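Cell wall surface anchor family protein (Streptococcus agalactiae serogroup V, PDB 3PF2) probably forms the shaft of the type 1 pilus on the bacterial surface as its major, backbone pilin, the present chain being a C-terminal fragment that binds calcium. Local coordinates at residues T4-L16 with K30-Y44. Sequence-based numbering, arbitrary orientation.
Sequences TDEPKTDKDVKKL and KWFLKSTIPANLGDY. With CA (calcium ion), chain B.
Lys34 reaches across to Asp10 and Asp12, which share its face of the sheet, and puts its NZ between their carboxylates. The chain bends at chi3 (66°), and NZ forms salt-bridge hydrogen bonds with both acids. It lies 2.8 Å from Asp10 OD2, on that oxygen's anti lone pair. Asp12 OD2, 2.7 Å from Lys34 NZ, is met on the syn side but 34° out of the carboxylate plane. Both acids also hold a calcium ion, Asp10 through both oxygens and Asp12 through OD1 at 2.2 Å from the metal; Lys11 O, Asp19 and two waters complete the shell. Lys34 probably helps to position these two first-shell ligands and to offset part of their negative charge. Leu119 O takes a further bond from NZ.

Lys11, Val13, Trp31 and Leu33 lie on the other face. Val13 CG2 makes a CH-pi contact 3.9 Å from the centroid of the Trp31 six-membered ring, while the extended Lys11 crosses the opposite face, its CE 3.7 Å from Trp31 CE3 and 3.6 Å from Leu33 CD1. Lys11 NZ, near Asp51, is covalently linked to Asn152 CG, an isopeptide bond characteristic of Ig-like pilin domains; it ties edge strand 9-13 to the residue just after strand 150-151.

Antiparallel pairing runs from Val13-Trp31 to Thr9-Ser35, the Asp10-Lys34 and Asp12-Phe32 pairs being hydrogen-bonded. Beyond strand 9-13, the Phe32 ring has Leu16 N over one face and Lys14 C at its edge, with CE2 3.5 Å from Lys15 CA. At the opposite end Thr36 OG1, also bonded to water 1, accepts from Lys8 N at 2.8 Å, almost straight (175°).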
loop_
_atom_site.group_PDB
_atom_site.type_symbol
_atom_site.label_atom_id
_atom_site.label_comp_id
_atom_site.label_asym_id
_atom_site.label_seq_id
_atom_site.Cartn_x
_atom_site.Cartn_y
_atom_site.Cartn_z
ATOM N N THR A 4 -9.138 20.505 -24.856
ATOM C CA THR A 4 -7.746 20.950 -24.985
ATOM C C THR A 4 -6.788 19.766 -25.006
ATOM O O THR A 4 -7.186 18.627 -24.774
ATOM C CB THR A 4 -7.306 21.892 -23.828
ATOM O OG1 THR A 4 -7.193 21.144 -22.606
ATOM C CG2 THR A 4 -8.288 23.057 -23.642
ATOM N N ASP A 5 -5.518 20.052 -25.276
ATOM C CA ASP A 5 -4.454 19.052 -25.187
ATOM C C ASP A 5 -3.761 19.128 -23.825
ATOM O O ASP A 5 -2.713 18.504 -23.624
ATOM C CB ASP A 5 -3.414 19.280 -26.299
ATOM C CG ASP A 5 -2.859 20.703 -26.299
ATOM O OD1 ASP A 5 -3.054 21.429 -25.292
ATOM O OD2 ASP A 5 -2.231 21.109 -27.306
ATOM N N GLU A 6 -4.327 19.920 -22.911
ATOM C CA GLU A 6 -3.720 20.149 -21.601
ATOM C C GLU A 6 -3.771 18.850 -20.780
ATOM O O GLU A 6 -4.603 17.989 -21.057
ATOM C CB GLU A 6 -4.415 21.314 -20.892
ATOM C CG GLU A 6 -4.072 22.682 -21.519
ATOM C CD GLU A 6 -4.959 23.820 -21.033
ATOM O OE1 GLU A 6 -5.277 23.880 -19.827
ATOM O OE2 GLU A 6 -5.345 24.672 -21.873
ATOM N N PRO A 7 -2.871 18.700 -19.790
ATOM C CA PRO A 7 -2.728 17.374 -19.137
ATOM C C PRO A 7 -3.958 16.827 -18.391
ATOM O O PRO A 7 -4.604 17.547 -17.635
ATOM C CB PRO A 7 -1.586 17.590 -18.142
ATOM C CG PRO A 7 -0.802 18.751 -18.700
ATOM C CD PRO A 7 -1.847 19.653 -19.308
ATOM N N LYS A 8 -4.270 15.562 -18.653
ATOM C CA LYS A 8 -5.220 14.801 -17.839
ATOM C C LYS A 8 -4.357 13.908 -16.967
ATOM O O LYS A 8 -3.310 13.423 -17.410
ATOM C CB LYS A 8 -6.102 13.938 -18.735
ATOM C CG LYS A 8 -7.233 14.684 -19.431
ATOM C CD LYS A 8 -6.708 15.456 -20.624
ATOM C CE LYS A 8 -7.799 16.234 -21.289
ATOM N NZ LYS A 8 -7.158 17.290 -22.120
ATOM N N THR A 9 -4.800 13.670 -15.741
ATOM C CA THR A 9 -4.001 12.906 -14.785
ATOM C C THR A 9 -4.790 11.743 -14.206
ATOM O O THR A 9 -6.007 11.767 -14.166
ATOM C CB THR A 9 -3.472 13.801 -13.635
ATOM O OG1 THR A 9 -4.536 14.627 -13.131
ATOM C CG2 THR A 9 -2.339 14.694 -14.150
ATOM N N ASP A 10 -4.071 10.710 -13.778
ATOM C CA ASP A 10 -4.684 9.568 -13.098
ATOM C C ASP A 10 -3.620 8.948 -12.217
ATOM O O ASP A 10 -2.426 9.171 -12.426
ATOM C CB ASP A 10 -5.170 8.530 -14.117
ATOM C CG ASP A 10 -5.735 7.273 -13.462
ATOM O OD1 ASP A 10 -6.435 7.387 -12.454
ATOM O OD2 ASP A 10 -5.499 6.167 -13.964
ATOM N N LYS A 11 -4.042 8.140 -11.248
ATOM C CA LYS A 11 -3.088 7.389 -10.437
ATOM C C LYS A 11 -3.572 5.937 -10.375
ATOM O O LYS A 11 -4.772 5.684 -10.294
ATOM C CB LYS A 11 -2.990 7.998 -9.029
ATOM C CG LYS A 11 -1.813 7.496 -8.165
ATOM C CD LYS A 11 -1.840 8.142 -6.777
ATOM C CE LYS A 11 -0.669 7.663 -5.904
ATOM N NZ LYS A 11 -0.548 8.451 -4.638
ATOM N N ASP A 12 -2.629 5.003 -10.447
ATOM C CA ASP A 12 -2.900 3.571 -10.296
ATOM C C ASP A 12 -2.043 3.020 -9.158
ATOM O O ASP A 12 -1.193 3.712 -8.603
ATOM C CB ASP A 12 -2.513 2.810 -11.571
ATOM C CG ASP A 12 -3.385 3.159 -12.770
ATOM O OD1 ASP A 12 -4.446 3.821 -12.592
ATOM O OD2 ASP A 12 -2.991 2.784 -13.890
ATOM N N VAL A 13 -2.297 1.763 -8.802
ATOM C CA VAL A 13 -1.482 1.053 -7.838
ATOM C C VAL A 13 -1.216 -0.353 -8.341
ATOM O O VAL A 13 -2.047 -0.931 -9.061
ATOM C CB VAL A 13 -2.147 1.004 -6.447
ATOM C CG1 VAL A 13 -3.400 0.098 -6.453
ATOM C CG2 VAL A 13 -1.141 0.607 -5.365
ATOM N N LYS A 14 -0.051 -0.874 -7.943
ATOM C CA LYS A 14 0.414 -2.253 -8.218
ATOM C C LYS A 14 0.967 -2.411 -9.626
ATOM O O LYS A 14 2.111 -2.850 -9.801
ATOM C CB LYS A 14 -0.646 -3.332 -7.863
ATOM C CG LYS A 14 -0.127 -4.803 -7.888
ATOM C CD LYS A 14 -1.124 -5.737 -7.181
ATOM C CE LYS A 14 -0.612 -7.155 -7.149
ATOM N NZ LYS A 14 -1.557 -8.044 -6.376
ATOM N N LYS A 15 0.154 -2.076 -10.626
ATOM C CA LYS A 15 0.588 -2.054 -12.008
ATOM C C LYS A 15 -0.309 -1.095 -12.774
ATOM O O LYS A 15 -1.385 -0.706 -12.295
ATOM C CB LYS A 15 0.477 -3.453 -12.629
ATOM C CG LYS A 15 -0.973 -3.956 -12.738
ATOM C CD LYS A 15 -1.037 -5.460 -12.981
ATOM C CE LYS A 15 -2.453 -5.890 -13.324
ATOM N NZ LYS A 15 -2.552 -7.401 -13.265
ATOM N N LEU A 16 0.105 -0.755 -13.992
ATOM C CA LEU A 16 -0.737 0.084 -14.843
ATOM C C LEU A 16 -2.070 -0.575 -15.113
ATOM O O LEU A 16 -2.132 -1.751 -15.530
ATOM C CB LEU A 16 -0.035 0.414 -16.170
ATOM C CG LEU A 16 1.155 1.368 -16.027
ATOM C CD1 LEU A 16 1.876 1.475 -17.372
ATOM C CD2 LEU A 16 0.668 2.749 -15.574
ATOM N N LYS A 30 4.358 -0.404 -5.888
ATOM C CA LYS A 30 4.415 0.857 -6.627
ATOM C C LYS A 30 3.055 1.502 -6.801
ATOM O O LYS A 30 2.094 0.824 -7.166
ATOM C CB LYS A 30 5.019 0.636 -8.001
ATOM C CG LYS A 30 6.465 0.130 -7.938
ATOM C CD LYS A 30 7.062 0.048 -9.312
ATOM C CE LYS A 30 8.551 -0.272 -9.235
ATOM N NZ LYS A 30 8.784 -1.714 -8.930
ATOM N N TRP A 31 2.991 2.812 -6.561
ATOM C CA TRP A 31 1.914 3.646 -7.102
ATOM C C TRP A 31 2.402 4.117 -8.469
ATOM O O TRP A 31 3.618 4.165 -8.713
ATOM C CB TRP A 31 1.677 4.862 -6.218
ATOM C CG TRP A 31 1.264 4.586 -4.806
ATOM C CD1 TRP A 31 2.075 4.590 -3.709
ATOM C CD2 TRP A 31 -0.062 4.312 -4.325
ATOM N NE1 TRP A 31 1.350 4.322 -2.577
ATOM C CE2 TRP A 31 0.032 4.149 -2.925
ATOM C CE3 TRP A 31 -1.326 4.193 -4.946
ATOM C CZ2 TRP A 31 -1.079 3.873 -2.120
ATOM C CZ3 TRP A 31 -2.441 3.902 -4.136
ATOM C CH2 TRP A 31 -2.305 3.760 -2.740
ATOM N N PHE A 32 1.476 4.466 -9.361
ATOM C CA PHE A 32 1.861 5.024 -10.671
ATOM C C PHE A 32 1.172 6.365 -10.881
ATOM O O PHE A 32 -0.053 6.414 -10.976
ATOM C CB PHE A 32 1.502 4.063 -11.804
ATOM C CG PHE A 32 2.254 2.765 -11.733
ATOM C CD1 PHE A 32 3.410 2.574 -12.468
ATOM C CD2 PHE A 32 1.812 1.748 -10.892
ATOM C CE1 PHE A 32 4.131 1.352 -12.371
ATOM C CE2 PHE A 32 2.515 0.543 -10.776
ATOM C CZ PHE A 32 3.671 0.339 -11.530
ATOM N N LEU A 33 1.960 7.442 -10.900
ATOM C CA LEU A 33 1.419 8.772 -11.183
ATOM C C LEU A 33 1.451 8.937 -12.687
ATOM O O LEU A 33 2.499 8.745 -13.320
ATOM C CB LEU A 33 2.276 9.855 -10.523
ATOM C CG LEU A 33 2.232 10.126 -9.006
ATOM C CD1 LEU A 33 1.922 8.910 -8.141
ATOM C CD2 LEU A 33 3.455 10.903 -8.489
ATOM N N LYS A 34 0.316 9.289 -13.275
ATOM C CA LYS A 34 0.183 9.241 -14.719
ATOM C C LYS A 34 -0.326 10.567 -15.237
ATOM O O LYS A 34 -1.252 11.114 -14.674
ATOM C CB LYS A 34 -0.807 8.146 -15.139
ATOM C CG LYS A 34 -0.468 6.750 -14.589
ATOM C CD LYS A 34 -1.749 5.898 -14.410
ATOM C CE LYS A 34 -2.438 5.570 -15.756
ATOM N NZ LYS A 34 -3.683 4.760 -15.568
ATOM N N SER A 35 0.253 11.058 -16.330
ATOM C CA SER A 35 -0.258 12.271 -16.974
ATOM C C SER A 35 -0.182 12.128 -18.469
ATOM O O SER A 35 0.783 11.591 -18.993
ATOM C CB SER A 35 0.592 13.486 -16.590
ATOM O OG SER A 35 0.052 14.667 -17.172
ATOM N N THR A 36 -1.184 12.635 -19.168
ATOM C CA THR A 36 -1.025 12.837 -20.602
ATOM C C THR A 36 -0.015 13.967 -20.847
ATOM O O THR A 36 0.197 14.830 -19.994
ATOM C CB THR A 36 -2.363 13.141 -21.320
ATOM O OG1 THR A 36 -2.909 14.369 -20.822
ATOM C CG2 THR A 36 -3.366 12.031 -21.087
ATOM N N ILE A 37 0.629 13.918 -22.005
ATOM C CA ILE A 37 1.620 14.919 -22.389
ATOM C C ILE A 37 1.197 15.504 -23.736
ATOM O O ILE A 37 0.916 14.756 -24.662
ATOM C CB ILE A 37 3.044 14.293 -22.488
ATOM C CG1 ILE A 37 3.544 13.794 -21.127
ATOM C CG2 ILE A 37 4.029 15.276 -23.102
ATOM C CD1 ILE A 37 3.663 14.861 -20.017
ATOM N N PRO A 38 1.139 16.850 -23.846
ATOM C CA PRO A 38 0.870 17.453 -25.157
ATOM C C PRO A 38 2.121 17.543 -26.030
ATOM O O PRO A 38 3.237 17.607 -25.504
ATOM C CB PRO A 38 0.380 18.854 -24.792
ATOM C CG PRO A 38 1.085 19.167 -23.522
ATOM C CD PRO A 38 1.224 17.859 -22.777
ATOM N N ALA A 39 1.939 17.552 -27.353
ATOM C CA ALA A 39 3.062 17.756 -28.276
ATOM C C ALA A 39 3.718 19.132 -28.110
ATOM O O ALA A 39 4.922 19.289 -28.355
ATOM C CB ALA A 39 2.625 17.528 -29.729
ATOM N N ASN A 40 2.937 20.122 -27.678
ATOM C CA ASN A 40 3.491 21.447 -27.353
ATOM C C ASN A 40 4.072 21.576 -25.933
ATOM O O ASN A 40 4.190 22.683 -25.382
ATOM C CB ASN A 40 2.482 22.568 -27.664
ATOM C CG ASN A 40 1.200 22.475 -26.829
ATOM O OD1 ASN A 40 1.140 21.797 -25.802
ATOM N ND2 ASN A 40 0.167 23.174 -27.279
ATOM N N LEU A 41 4.453 20.446 -25.342
ATOM C CA LEU A 41 5.117 20.466 -24.051
ATOM C C LEU A 41 6.318 21.435 -24.028
ATOM O O LEU A 41 6.628 22.004 -22.991
ATOM C CB LEU A 41 5.565 19.049 -23.642
ATOM C CG LEU A 41 6.184 18.943 -22.248
ATOM C CD1 LEU A 41 5.180 19.287 -21.128
ATOM C CD2 LEU A 41 6.792 17.570 -22.029
ATOM N N GLY A 42 6.975 21.618 -25.177
ATOM C CA GLY A 42 8.139 22.505 -25.271
ATOM C C GLY A 42 7.873 23.935 -24.840
ATOM O O GLY A 42 8.793 24.636 -24.405
ATOM N N ASP A 43 6.611 24.352 -24.947
ATOM C CA ASP A 43 6.165 25.694 -24.548
ATOM C C ASP A 43 5.988 25.872 -23.042
ATOM O O ASP A 43 5.924 27.001 -22.550
ATOM C CB ASP A 43 4.819 26.014 -25.195
ATOM C CG ASP A 43 4.901 26.216 -26.694
ATOM O OD1 ASP A 43 6.009 26.419 -27.238
ATOM O OD2 ASP A 43 3.821 26.174 -27.323
ATOM N N TYR A 44 5.902 24.769 -22.298
ATOM C CA TYR A 44 5.466 24.840 -20.905
ATOM C C TYR A 44 6.489 25.536 -20.007
ATOM O O TYR A 44 7.700 25.345 -20.179
ATOM C CB TYR A 44 5.113 23.432 -20.377
ATOM C CG TYR A 44 3.710 22.957 -20.754
ATOM C CD1 TYR A 44 3.256 23.000 -22.080
ATOM C CD2 TYR A 44 2.848 22.435 -19.780
ATOM C CE1 TYR A 44 1.972 22.552 -22.424
ATOM C CE2 TYR A 44 1.565 21.990 -20.107
ATOM C CZ TYR A 44 1.134 22.049 -21.414
ATOM O OH TYR A 44 -0.126 21.625 -21.732
HETATM CA CA CA B . -6.294 4.920 -11.943
HETATM O O HOH W 1 -2.695 15.973 -23.024
HETATM O O HOH W 2 -0.889 22.166 -24.206
HETATM O O HOH W 3 0.140 19.885 -28.331
HETATM O O HOH W 4 3.817 -2.929 -7.466
HETATM O O HOH W 5 -8.034 5.659 -10.520
HETATM O O HOH W 6 -7.826 3.936 -13.488
#